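Local coordinates for putative antibiotic biosynthesis monooxygenase (Bordetella bronchiseptica, PDB 3GZ7), which is of unknown function but belongs to the antibiotic biosynthesis monooxygenase family, forms a dimeric alpha-beta barrel and is probably an oxygenase, at residues A[78-81]-A[82-86]; A[60-63]-A[64-67]. All coordinates share one frame; numbering follows the deposited sequence.

Contact 1: residues A[78-81]-A[82-86]. With CIT (citric acid), chain C.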
loop_
_atom_site.group_PDB
_atom_site.type_symbol
_atom_site.label_atom_id
_atom_site.label_comp_id
_atom_site.label_asym_id
_atom_site.label_seq_id
_atom_site.Cartn_x
_atom_site.Cartn_y
_atom_site.Cartn_z
ATOM N N VAL A 78 6.674 11.194 10.181
ATOM C CA VAL A 78 6.799 11.682 8.787
ATOM C C VAL A 78 8.065 12.513 8.662
ATOM O O VAL A 78 8.735 12.440 7.612
ATOM C CB VAL A 78 5.530 12.492 8.253
ATOM C CG1 VAL A 78 5.780 13.180 6.824
ATOM C CG2 VAL A 78 4.294 11.621 8.227
ATOM N N ASP A 79 8.414 13.299 9.693
ATOM C CA ASP A 79 9.671 14.105 9.582
ATOM C C ASP A 79 10.916 13.227 9.520
ATOM O O ASP A 79 11.907 13.615 8.907
ATOM C CB ASP A 79 9.875 15.093 10.703
ATOM C CG ASP A 79 8.911 16.249 10.668
ATOM O OD1 ASP A 79 8.357 16.638 9.615
ATOM O OD2 ASP A 79 8.729 16.783 11.757
ATOM N N ASN A 80 10.896 12.056 10.153
ATOM C CA ASN A 80 12.052 11.138 10.040
ATOM C C ASN A 80 12.323 10.838 8.583
ATOM O O ASN A 80 13.474 10.734 8.159
ATOM C CB ASN A 80 11.812 9.825 10.774
ATOM C CG ASN A 80 11.972 9.942 12.284
ATOM O OD1 ASN A 80 11.387 9.132 13.044
ATOM N ND2 ASN A 80 12.776 10.915 12.730
ATOM N N HIS A 81 11.251 10.730 7.801
ATOM C CA HIS A 81 11.389 10.608 6.354
ATOM C C HIS A 81 11.663 11.908 5.590
ATOM O O HIS A 81 12.641 12.022 4.853
ATOM C CB HIS A 81 10.139 9.936 5.765
ATOM C CG HIS A 81 10.191 9.820 4.284
ATOM N ND1 HIS A 81 9.088 10.001 3.502
ATOM C CD2 HIS A 81 11.229 9.647 3.444
ATOM C CE1 HIS A 81 9.432 9.901 2.232
ATOM N NE2 HIS A 81 10.731 9.707 2.168
HETATM N N MSE A 82 10.770 12.876 5.735
HETATM C CA MSE A 82 10.719 14.009 4.809
HETATM C C MSE A 82 11.755 15.080 5.098
HETATM O O MSE A 82 12.168 15.800 4.194
HETATM C CB MSE A 82 9.312 14.599 4.803
HETATM C CG MSE A 82 8.247 13.595 4.203
HETATM SE SE MSE A 82 8.412 13.429 2.292
HETATM C CE MSE A 82 7.751 15.155 1.854
ATOM N N VAL A 83 12.192 15.152 6.353
ATOM C CA VAL A 83 13.258 16.031 6.778
ATOM C C VAL A 83 14.546 15.231 6.902
ATOM O O VAL A 83 15.493 15.434 6.120
ATOM C CB VAL A 83 12.861 16.796 8.125
ATOM C CG1 VAL A 83 14.012 17.625 8.731
ATOM C CG2 VAL A 83 11.639 17.692 7.909
ATOM N N ASP A 84 14.584 14.285 7.851
ATOM C CA ASP A 84 15.855 13.592 8.195
ATOM C C ASP A 84 16.429 12.744 7.036
ATOM O O ASP A 84 17.594 12.930 6.644
ATOM C CB ASP A 84 15.741 12.775 9.526
ATOM C CG ASP A 84 15.242 13.623 10.685
ATOM O OD1 ASP A 84 15.608 14.809 10.703
ATOM O OD2 ASP A 84 14.447 13.150 11.545
ATOM N N PHE A 85 15.642 11.818 6.507
ATOM C CA PHE A 85 16.149 10.942 5.456
ATOM C C PHE A 85 16.432 11.753 4.192
ATOM O O PHE A 85 17.487 11.622 3.567
ATOM C CB PHE A 85 15.211 9.760 5.147
ATOM C CG PHE A 85 15.673 8.912 3.979
ATOM C CD1 PHE A 85 16.705 8.011 4.131
ATOM C CD2 PHE A 85 15.105 9.061 2.730
ATOM C CE1 PHE A 85 17.143 7.253 3.047
ATOM C CE2 PHE A 85 15.552 8.336 1.646
ATOM C CZ PHE A 85 16.557 7.432 1.803
ATOM N N ARG A 86 15.503 12.635 3.850
ATOM C CA ARG A 86 15.646 13.454 2.654
ATOM C C ARG A 86 16.846 14.409 2.644
ATOM O O ARG A 86 17.327 14.778 1.582
ATOM C CB ARG A 86 14.345 14.213 2.417
ATOM C CG ARG A 86 13.248 13.385 1.818
ATOM C CD ARG A 86 13.394 13.193 0.307
ATOM N NE ARG A 86 12.315 12.322 -0.163
ATOM C CZ ARG A 86 11.099 12.721 -0.506
ATOM N NH1 ARG A 86 10.745 14.018 -0.448
ATOM N NH2 ARG A 86 10.213 11.806 -0.887
HETATM C C1 CIT C . 12.230 8.389 -0.653
HETATM O O1 CIT C . 12.034 9.380 0.112
HETATM O O2 CIT C . 11.890 7.209 -0.332
HETATM C C2 CIT C . 12.861 8.635 -1.988
HETATM C C3 CIT C . 11.837 8.780 -3.116
HETATM O O7 CIT C . 11.089 9.973 -2.833
HETATM C C4 CIT C . 10.870 7.614 -3.209
HETATM C C5 CIT C . 11.497 6.222 -3.284
HETATM O O3 CIT C . 12.012 5.595 -2.291
HETATM O O4 CIT C . 11.437 5.662 -4.401
HETATM C C6 CIT C . 12.528 9.021 -4.443
HETATM O O5 CIT C . 12.182 10.002 -5.123
HETATM O O6 CIT C . 13.432 8.253 -4.866
#
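The His81 imidazole and the Phe85 ring meet one helical turn apart: Phe85 CD2 reaches the edge of the His81 ring near its plane, 4.0 Å from His81 CD2. Trp75 stacks on the same imidazole, and the selenium of Met82, a selenomethionine, approaches it obliquely, 4.1 Å from the ring centroid. With CG of His81 anti to the backbone N (chi1 178°), the ring extends from the helix and presents its NE2 edge to a citrate, probably taken from the crystallisation liquor. His81 NE2 donates to citrate O1 at a modelled 2.5 Å, too short to take at face value. Arg86 NE holds the same oxygen at 3.0 Å, joined by Arg86 NH2, which also makes a weak bond to citrate O7. The second ring nitrogen, ND1, is hydrogen-bonded to His110, so both nitrogens are engaged.

Elsewhere on the helix the planes of the Asn80 amide and Asp84 carboxylate are turned 40° to each other, and Asn80 ND2 donates a hydrogen bond in its amide plane to Asp84 OD2 at 3.0 Å. Asp79 O takes both Val83 N and Asp84 N, and Asn80 O to Phe85 N and His81 O to Arg86 N continue the five-residue spacing. These widened bonds define a pi-type turn at 82-85 within helix 78-85; His81 and Arg86, with Trp94 and Arg95, line a pocket that holds the citrate and could take another anion.

Contact 2: residues A[60-63]-A[64-67]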
loop_
_atom_site.group_PDB
_atom_site.type_symbol
_atom_site.label_atom_id
_atom_site.label_comp_id
_atom_site.label_asym_id
_atom_site.label_seq_id
_atom_site.Cartn_x
_atom_site.Cartn_y
_atom_site.Cartn_z
ATOM N N HIS A 60 7.064 -4.114 -3.130
ATOM C CA HIS A 60 5.965 -4.883 -3.684
ATOM C C HIS A 60 5.882 -4.584 -5.165
ATOM O O HIS A 60 6.229 -3.500 -5.590
ATOM C CB HIS A 60 4.617 -4.548 -3.009
ATOM C CG HIS A 60 4.563 -4.845 -1.553
ATOM N ND1 HIS A 60 4.127 -6.052 -1.058
ATOM C CD2 HIS A 60 4.919 -4.099 -0.478
ATOM C CE1 HIS A 60 4.219 -6.034 0.263
ATOM N NE2 HIS A 60 4.698 -4.865 0.637
ATOM N N ARG A 61 5.411 -5.565 -5.931
ATOM C CA ARG A 61 5.233 -5.438 -7.361
ATOM C C ARG A 61 3.779 -5.669 -7.782
ATOM O O ARG A 61 3.176 -6.655 -7.401
ATOM C CB ARG A 61 6.125 -6.431 -8.084
ATOM C CG ARG A 61 6.122 -6.257 -9.575
ATOM C CD ARG A 61 7.156 -7.167 -10.222
ATOM N NE ARG A 61 7.309 -6.841 -11.650
ATOM C CZ ARG A 61 8.069 -7.546 -12.491
ATOM N NH1 ARG A 61 8.743 -8.613 -12.070
ATOM N NH2 ARG A 61 8.130 -7.209 -13.759
ATOM N N SER A 62 3.259 -4.763 -8.614
ATOM C CA SER A 62 1.928 -4.901 -9.171
ATOM C C SER A 62 1.805 -6.108 -10.096
ATOM O O SER A 62 2.653 -6.323 -10.951
ATOM C CB SER A 62 1.559 -3.658 -9.965
ATOM O OG SER A 62 0.225 -3.760 -10.462
ATOM N N ILE A 63 0.730 -6.863 -9.937
ATOM C CA ILE A 63 0.393 -7.975 -10.839
ATOM C C ILE A 63 -0.172 -7.473 -12.193
ATOM O O ILE A 63 0.203 -7.970 -13.232
ATOM C CB ILE A 63 -0.545 -8.988 -10.126
ATOM C CG1 ILE A 63 0.297 -9.750 -9.088
ATOM C CG2 ILE A 63 -1.178 -9.988 -11.152
ATOM C CD1 ILE A 63 -0.489 -10.418 -7.943
ATOM N N GLU A 64 -1.038 -6.469 -12.170
ATOM C CA GLU A 64 -1.654 -5.940 -13.378
ATOM C C GLU A 64 -0.706 -5.042 -14.212
ATOM O O GLU A 64 -0.806 -4.983 -15.426
ATOM C CB GLU A 64 -2.937 -5.174 -13.041
ATOM C CG GLU A 64 -4.034 -6.058 -12.468
ATOM C CD GLU A 64 -4.010 -6.174 -10.937
ATOM O OE1 GLU A 64 -3.029 -5.775 -10.277
ATOM O OE2 GLU A 64 -4.989 -6.674 -10.391
ATOM N N ALA A 65 0.227 -4.381 -13.559
ATOM C CA ALA A 65 1.142 -3.457 -14.208
ATOM C C ALA A 65 2.544 -3.802 -13.689
ATOM O O ALA A 65 3.050 -3.172 -12.757
ATOM C CB ALA A 65 0.750 -2.024 -13.869
ATOM N N PRO A 66 3.165 -4.833 -14.276
ATOM C CA PRO A 66 4.451 -5.314 -13.775
ATOM C C PRO A 66 5.646 -4.345 -13.775
ATOM O O PRO A 66 6.608 -4.584 -13.039
ATOM C CB PRO A 66 4.725 -6.575 -14.633
ATOM C CG PRO A 66 3.409 -6.962 -15.156
ATOM C CD PRO A 66 2.670 -5.676 -15.380
ATOM N N GLN A 67 5.586 -3.249 -14.523
ATOM C CA GLN A 67 6.572 -2.194 -14.343
ATOM C C GLN A 67 6.289 -1.331 -13.087
ATOM O O GLN A 67 7.100 -0.495 -12.793
ATOM C CB GLN A 67 6.648 -1.287 -15.546
ATOM C CG GLN A 67 7.145 -1.899 -16.828
ATOM C CD GLN A 67 6.784 -1.026 -18.015
ATOM O OE1 GLN A 67 6.902 0.205 -17.964
ATOM N NE2 GLN A 67 6.340 -1.650 -19.082
#
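Arg61 NE and the carbonyl oxygen of Pro66 form the shortest hydrogen bond across these segments. The bond is 2.7 Å long, with NE lying in the carbonyl plane on a lone pair of Pro66 O, and the oxygen in turn sits at the edge of the guanidinium, near its plane. Arg61 NH2 adds a weak second bond to the same oxygen at 3.1 Å, so one carbonyl is gripped by two N-H groups. An almost fully extended side chain, with CG anti to the backbone N (chi1 -173°), carries the guanidinium from the strand across to the far end of the turn.

A second hydrogen bond is made nearer the bend. Ser62 OG accepts the backbone N-H of Ala65 at 3.2 Å, and Ile63 and Glu64 between them have the helical backbone angles of a type I turn. Here the serine hydroxyl, rather than the main-chain carbonyl, receives the turn's amide. The Glu64 carboxylate has its main polar partner elsewhere: OE2 is hydrogen-bonded to His110 of the second subunit.

A CA-H...O contact and van der Waals touches of the proline ring complete the loop. Pro66 CA points a hydrogen at Ser62 O, with 3.5 Å between Pro66 CA and that oxygen, while Pro66 CB packs 3.6 Å from Arg61 NH2 and Pro66 CG approaches Ile63 O.

The turn joins strand 54-62 to strand 68-75, its antiparallel neighbour, and backbone bonds between Ser62 and Arg68 close the hairpin where the strands meet the loop. Along the other edge of strand 54-62, His60, Arg61 and Ser62 pair in an antiparallel ladder with a strand of the second subunit, so the sheet continues across the dimer interface. Arg61 also reaches helix 34-49 through long, weak ion pairs with Glu34 and Glu38.

How the contacts relate
Within one subunit, contact 2 precedes contact 1 along the chain. Their centres are 27 Å apart, their nearest atoms about 15 Å, and they lie on opposite sides of the chain's centre. Strand 68-75, which leaves the hairpin at 60-67, runs within the four-stranded sheet between strands 54-62 and 21-28 and leads on to helix 78-85, so this strand connects the two contacts. The dimer brings them together: Val78 packs on Ile63 of the second subunit, and His110, bonded through NE2 to His81 of its own chain, pairs through ND1 with Glu64 of the other subunit. The citrate-binding end is thus linked through His110 to the dimer interface.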